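PDB 6CPY: GRMZM2G135359 pseudokinase from Zea mays, which is a receptor-like pseudokinase of uncertain catalytic activity, whose kinase-like domain, the part described here, may bind ATP. Local coordinates for residues M104-Y109 and R118-E123; Y221-L226 and S281-D286. One frame throughout, in Å; residues are numbered along the deposited sequence.

Contact 1 (M104-Y109 and R118-E123); sequences MNLLGY and RVMVFE
A classic beta bulge, in which Leu-107 and Gly-108 both face Val-121, marks the antiparallel hairpin of strands 106-112 and 117-123 in the N-lobe sheet of this kinase fold. Val-121 O takes Leu-107 N at 2.7 Å and, weakly, Gly-108 N at 3.3 Å, while Val-121 N returns a bond to Gly-108 O (2.9 Å). Glu-123 N then meets Asn-105 O at 3.0 Å. With Glu-123 CG beside its own backbone N (chi1 -71°) and the chain extended beyond, its carboxylate lies alongside the Asn-105 side chain, pointing the same way, the two planes 73° apart. Asn-105 N reaches OE1 of Glu-123 at 3.1 Å from above the carboxylate plane; the two bonds from ND2 are weak, one bent and one long, and ND2 also bonds to His-100 O. Glu-123 OE1 has a salt bridge to Lys-187 besides. With an alanine in place of Glu-123, Asn-105 N would probably lose its acceptor and Lys-187 its charge mate. On the face carrying Leu-106 and Phe-122, Leu-106 CD1 sits over the Phe-122 ring, 4.1 Å from its centroid, offset toward the rim. Around the hairpin, Met-120 and Tyr-109 pack on helix 82-96, whereas Val-119 and Val-121 touch strand 66-72 and Leu-37 of helix 34-40.

Contact 2 (Y221-L226 and S281-D286); sequences YGMVLL and SCIDRD
Ile-283 and Met-223 cross at about a right angle where the end of helix 269-282 meets helix 214-230 in the C-lobe, and one methyl does most of the touching. Ile-283 CG1 is wedged between its own backbone N and carbonyl carbon (chi1 67°), a setting that leaves CG2 to face the other helix. There CG2 approaches the Met-223 backbone N to 3.8 Å and lies 3.9 Å from Met-223 SD, whose chain is bent at chi2 and chi3 and thereby brings the sulfur beside the methyl.

Next to this pair, Gly-222 offers no side chain at the point of closest approach. Cys-282 CB rests against Gly-222 CA at 3.6 Å. A side-chain carbon built on the glycine would fall 2.6 Å from Cys-282 CB, and it would also run into Ile-283 CG2, so the missing side chain is what lets the two backbones come this near.

Cys-282 SG stands at the edge of the Tyr-221 ring, near the ring plane, 4.4 Å from Tyr-221 CD2. That ring is hemmed in by Ile-154 and Leu-158 of helix 144-164 and by Val-296 and Met-300 of helix 293-304, while its hydroxyl bonds to Ser-151 O.

An Asx turn at Asp-284 shapes the chain just after the helix end. The Tyr-221 hydroxyl thus finds its partner outside the two segments, and the interface itself is made of methyl, methylene, sulfur and aromatic-edge surfaces against a glycine backbone, which implies that shape fit rather than directional bonding sets how the two segments meet.

Both contacts are buried, yet they lie on opposite sides of the chain's centre, contact 1 in the N-lobe and contact 2 in the C-lobe, their centres 30 Å apart and their nearest atoms about 14 Å apart. They share no helix or strand. Contact 1 joins neighbours in sequence, two strands of one hairpin, and relies on backbone hydrogen bonds reinforced by a charged side chain, with apolar side chains alongside. Contact 2 joins a helix to the end of another far along the chain and buries much less surface, 198 against 576 Å², without polar bonds between its segments. Sheet pairing thus fixes register by directed bonds, whereas contact 2 depends on a glycine and apolar contours.

Contact 1 (M104-Y109 and R118-E123)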
loop_
_atom_site.group_PDB
_atom_site.type_symbol
_atom_site.label_atom_id
_atom_site.label_comp_id
_atom_site.label_asym_id
_atom_site.label_seq_id
_atom_site.Cartn_x
_atom_site.Cartn_y
_atom_site.Cartn_z
ATOM N N MET A 104 -6.084 0.435 -0.878
ATOM C CA MET A 104 -6.487 -0.125 -2.165
ATOM C C MET A 104 -7.328 -1.379 -1.878
ATOM O O MET A 104 -6.801 -2.489 -1.783
ATOM C CB MET A 104 -5.251 -0.439 -3.002
ATOM C CG MET A 104 -5.545 -1.049 -4.364
ATOM S SD MET A 104 -4.128 -0.914 -5.490
ATOM C CE MET A 104 -4.243 0.807 -5.853
ATOM N N ASN A 105 -8.633 -1.162 -1.720
ATOM C CA ASN A 105 -9.537 -2.152 -1.149
ATOM C C ASN A 105 -9.778 -3.346 -2.080
ATOM O O ASN A 105 -9.811 -3.207 -3.313
ATOM C CB ASN A 105 -10.859 -1.507 -0.752
ATOM C CG ASN A 105 -10.685 -0.456 0.332
ATOM O OD1 ASN A 105 -10.273 -0.770 1.424
ATOM N ND2 ASN A 105 -10.985 0.783 0.015
ATOM N N LEU A 106 -9.856 -4.514 -1.456
ATOM C CA LEU A 106 -10.235 -5.752 -2.121
ATOM C C LEU A 106 -11.720 -5.738 -2.476
ATOM O O LEU A 106 -12.584 -5.597 -1.585
ATOM C CB LEU A 106 -9.946 -6.930 -1.181
ATOM C CG LEU A 106 -10.192 -8.324 -1.762
ATOM C CD1 LEU A 106 -9.219 -8.638 -2.876
ATOM C CD2 LEU A 106 -10.075 -9.342 -0.637
ATOM N N LEU A 107 -12.020 -5.849 -3.774
ATOM C CA LEU A 107 -13.395 -5.783 -4.289
ATOM C C LEU A 107 -13.980 -7.142 -4.686
ATOM O O LEU A 107 -15.185 -7.248 -4.941
ATOM C CB LEU A 107 -13.448 -4.889 -5.526
ATOM C CG LEU A 107 -13.032 -3.432 -5.313
ATOM C CD1 LEU A 107 -13.063 -2.670 -6.642
ATOM C CD2 LEU A 107 -13.917 -2.778 -4.264
ATOM N N GLY A 108 -13.126 -8.152 -4.789
ATOM C CA GLY A 108 -13.567 -9.487 -5.169
ATOM C C GLY A 108 -12.412 -10.439 -5.353
ATOM O O GLY A 108 -11.250 -10.074 -5.181
ATOM N N TYR A 109 -12.723 -11.685 -5.691
ATOM C CA TYR A 109 -11.677 -12.660 -5.949
ATOM C C TYR A 109 -12.192 -13.657 -6.979
ATOM O O TYR A 109 -13.395 -13.729 -7.215
ATOM C CB TYR A 109 -11.251 -13.360 -4.664
ATOM C CG TYR A 109 -12.307 -14.261 -4.085
ATOM C CD1 TYR A 109 -13.255 -13.769 -3.207
ATOM C CD2 TYR A 109 -12.370 -15.604 -4.443
ATOM C CE1 TYR A 109 -14.246 -14.589 -2.688
ATOM C CE2 TYR A 109 -13.357 -16.431 -3.924
ATOM C CZ TYR A 109 -14.285 -15.913 -3.044
ATOM O OH TYR A 109 -15.267 -16.718 -2.510
ATOM N N ARG A 118 -5.935 -17.857 -10.091
ATOM C CA ARG A 118 -5.993 -17.429 -8.706
ATOM C C ARG A 118 -5.764 -15.933 -8.709
ATOM O O ARG A 118 -4.629 -15.479 -8.858
ATOM C CB ARG A 118 -4.931 -18.143 -7.866
ATOM C CG ARG A 118 -5.193 -19.623 -7.621
ATOM C CD ARG A 118 -6.402 -19.831 -6.729
ATOM N NE ARG A 118 -6.614 -21.226 -6.378
ATOM C CZ ARG A 118 -7.101 -22.160 -7.200
ATOM N NH1 ARG A 118 -7.408 -21.875 -8.461
ATOM N NH2 ARG A 118 -7.255 -23.404 -6.757
ATOM N N VAL A 119 -6.848 -15.170 -8.633
ATOM C CA VAL A 119 -6.741 -13.706 -8.669
ATOM C C VAL A 119 -7.482 -13.025 -7.536
ATOM O O VAL A 119 -8.414 -13.577 -6.922
ATOM C CB VAL A 119 -7.182 -13.063 -10.022
ATOM C CG1 VAL A 119 -6.669 -13.825 -11.238
ATOM C CG2 VAL A 119 -8.669 -12.822 -10.080
ATOM N N MET A 120 -7.069 -11.785 -7.293
ATOM C CA MET A 120 -7.697 -10.895 -6.346
ATOM C C MET A 120 -7.956 -9.602 -7.084
ATOM O O MET A 120 -7.112 -9.145 -7.862
ATOM C CB MET A 120 -6.782 -10.665 -5.130
ATOM C CG MET A 120 -6.653 -11.924 -4.285
ATOM S SD MET A 120 -5.630 -11.721 -2.820
ATOM C CE MET A 120 -5.263 -13.441 -2.450
ATOM N N VAL A 121 -9.140 -9.048 -6.869
ATOM C CA VAL A 121 -9.611 -7.888 -7.601
ATOM C C VAL A 121 -9.589 -6.676 -6.669
ATOM O O VAL A 121 -10.254 -6.668 -5.636
ATOM C CB VAL A 121 -11.043 -8.109 -8.125
ATOM C CG1 VAL A 121 -11.557 -6.878 -8.869
ATOM C CG2 VAL A 121 -11.107 -9.355 -8.985
ATOM N N PHE A 122 -8.850 -5.639 -7.067
ATOM C CA PHE A 122 -8.678 -4.462 -6.236
ATOM C C PHE A 122 -9.187 -3.209 -6.915
ATOM O O PHE A 122 -9.347 -3.169 -8.140
ATOM C CB PHE A 122 -7.202 -4.268 -5.922
ATOM C CG PHE A 122 -6.628 -5.329 -5.043
ATOM C CD1 PHE A 122 -6.780 -5.260 -3.663
ATOM C CD2 PHE A 122 -5.919 -6.384 -5.585
ATOM C CE1 PHE A 122 -6.248 -6.237 -2.847
ATOM C CE2 PHE A 122 -5.385 -7.357 -4.776
ATOM C CZ PHE A 122 -5.546 -7.286 -3.407
ATOM N N GLU A 123 -9.416 -2.179 -6.107
ATOM C CA GLU A 123 -9.684 -0.833 -6.634
ATOM C C GLU A 123 -8.549 -0.394 -7.545
ATOM O O GLU A 123 -7.384 -0.689 -7.276
ATOM C CB GLU A 123 -9.805 0.179 -5.500
ATOM C CG GLU A 123 -11.056 0.027 -4.666
ATOM C CD GLU A 123 -11.081 0.949 -3.460
ATOM O OE1 GLU A 123 -9.991 1.318 -2.961
ATOM O OE2 GLU A 123 -12.196 1.254 -2.987
#

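Contact 2 (Y221-L226 and S281-D286)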
loop_
_atom_site.group_PDB
_atom_site.type_symbol
_atom_site.label_atom_id
_atom_site.label_comp_id
_atom_site.label_asym_id
_atom_site.label_seq_id
_atom_site.Cartn_x
_atom_site.Cartn_y
_atom_site.Cartn_z
ATOM N N TYR A 221 7.215 4.101 7.827
ATOM C CA TYR A 221 6.446 5.327 7.623
ATOM C C TYR A 221 7.357 6.551 7.663
ATOM O O TYR A 221 7.271 7.428 6.808
ATOM C CB TYR A 221 5.314 5.504 8.651
ATOM C CG TYR A 221 4.561 6.792 8.403
ATOM C CD1 TYR A 221 3.641 6.881 7.358
ATOM C CD2 TYR A 221 4.815 7.936 9.151
ATOM C CE1 TYR A 221 2.980 8.062 7.092
ATOM C CE2 TYR A 221 4.162 9.119 8.895
ATOM C CZ TYR A 221 3.247 9.181 7.860
ATOM O OH TYR A 221 2.582 10.349 7.597
ATOM N N GLY A 222 8.224 6.606 8.669
ATOM C CA GLY A 222 9.184 7.701 8.791
ATOM C C GLY A 222 10.060 7.838 7.557
ATOM O O GLY A 222 10.307 8.943 7.107
ATOM N N MET A 223 10.507 6.714 7.003
ATOM C CA MET A 223 11.346 6.721 5.805
ATOM C C MET A 223 10.584 7.225 4.576
ATOM O O MET A 223 11.150 7.938 3.731
ATOM C CB MET A 223 11.912 5.318 5.544
ATOM C CG MET A 223 12.914 4.876 6.600
ATOM S SD MET A 223 14.407 5.880 6.585
ATOM C CE MET A 223 15.289 5.184 5.191
ATOM N N VAL A 224 9.317 6.836 4.467
ATOM C CA VAL A 224 8.481 7.265 3.348
ATOM C C VAL A 224 8.155 8.756 3.474
ATOM O O VAL A 224 8.149 9.485 2.475
ATOM C CB VAL A 224 7.193 6.409 3.231
ATOM C CG1 VAL A 224 6.210 7.025 2.247
ATOM C CG2 VAL A 224 7.535 4.986 2.800
ATOM N N LEU A 225 7.859 9.206 4.691
ATOM C CA LEU A 225 7.646 10.629 4.937
ATOM C C LEU A 225 8.907 11.430 4.559
ATOM O O LEU A 225 8.822 12.467 3.886
ATOM C CB LEU A 225 7.231 10.880 6.388
ATOM C CG LEU A 225 7.056 12.349 6.794
ATOM C CD1 LEU A 225 6.067 13.049 5.890
ATOM C CD2 LEU A 225 6.619 12.460 8.249
ATOM N N LEU A 226 10.074 10.939 4.973
ATOM C CA LEU A 226 11.347 11.573 4.593
ATOM C C LEU A 226 11.530 11.635 3.077
ATOM O O LEU A 226 12.010 12.629 2.534
ATOM C CB LEU A 226 12.532 10.825 5.222
ATOM C CG LEU A 226 13.910 11.485 5.034
ATOM C CD1 LEU A 226 13.899 12.872 5.661
ATOM C CD2 LEU A 226 15.011 10.622 5.624
ATOM N N SER A 281 11.555 10.818 15.063
ATOM C CA SER A 281 10.988 9.931 16.088
ATOM C C SER A 281 10.752 8.530 15.530
ATOM O O SER A 281 11.122 7.528 16.157
ATOM C CB SER A 281 9.666 10.485 16.617
ATOM O OG SER A 281 9.853 11.762 17.187
ATOM N N CYS A 282 10.150 8.471 14.342
ATOM C CA CYS A 282 9.828 7.197 13.696
ATOM C C CYS A 282 11.055 6.367 13.325
ATOM O O CYS A 282 10.996 5.139 13.399
ATOM C CB CYS A 282 8.995 7.431 12.425
ATOM S SG CYS A 282 7.356 8.116 12.709
ATOM N N ILE A 283 12.150 7.000 12.905
ATOM C CA ILE A 283 13.270 6.233 12.360
ATOM C C ILE A 283 14.377 5.949 13.386
ATOM O O ILE A 283 15.453 5.488 13.013
ATOM C CB ILE A 283 13.869 6.860 11.081
ATOM C CG1 ILE A 283 14.548 8.206 11.362
ATOM C CG2 ILE A 283 12.796 6.993 10.005
ATOM C CD1 ILE A 283 15.361 8.691 10.185
ATOM N N ASP A 284 14.100 6.218 14.660
ATOM C CA ASP A 284 15.066 5.943 15.734
ATOM C C ASP A 284 15.492 4.482 15.685
ATOM O O ASP A 284 14.654 3.593 15.547
ATOM C CB ASP A 284 14.479 6.272 17.107
ATOM C CG ASP A 284 15.560 6.425 18.180
ATOM O OD1 ASP A 284 16.126 5.398 18.622
ATOM O OD2 ASP A 284 15.838 7.579 18.566
ATOM N N ARG A 285 16.800 4.244 15.786
ATOM C CA ARG A 285 17.352 2.898 15.666
ATOM C C ARG A 285 16.891 1.943 16.766
ATOM O O ARG A 285 16.923 0.725 16.583
ATOM C CB ARG A 285 18.875 2.956 15.622
ATOM C CG ARG A 285 19.405 3.499 14.311
ATOM C CD ARG A 285 20.910 3.658 14.368
ATOM N NE ARG A 285 21.451 4.225 13.133
ATOM C CZ ARG A 285 21.818 3.524 12.060
ATOM N NH1 ARG A 285 21.714 2.198 12.033
ATOM N NH2 ARG A 285 22.297 4.159 10.999
ATOM N N ASP A 286 16.472 2.501 17.898
ATOM C CA ASP A 286 15.934 1.721 19.007
ATOM C C ASP A 286 14.412 1.654 18.875
ATOM O O ASP A 286 13.738 2.650 19.118
ATOM C CB ASP A 286 16.328 2.376 20.337
ATOM C CG ASP A 286 15.754 1.659 21.550
ATOM O OD1 ASP A 286 15.113 0.599 21.383
ATOM O OD2 ASP A 286 15.951 2.172 22.678
#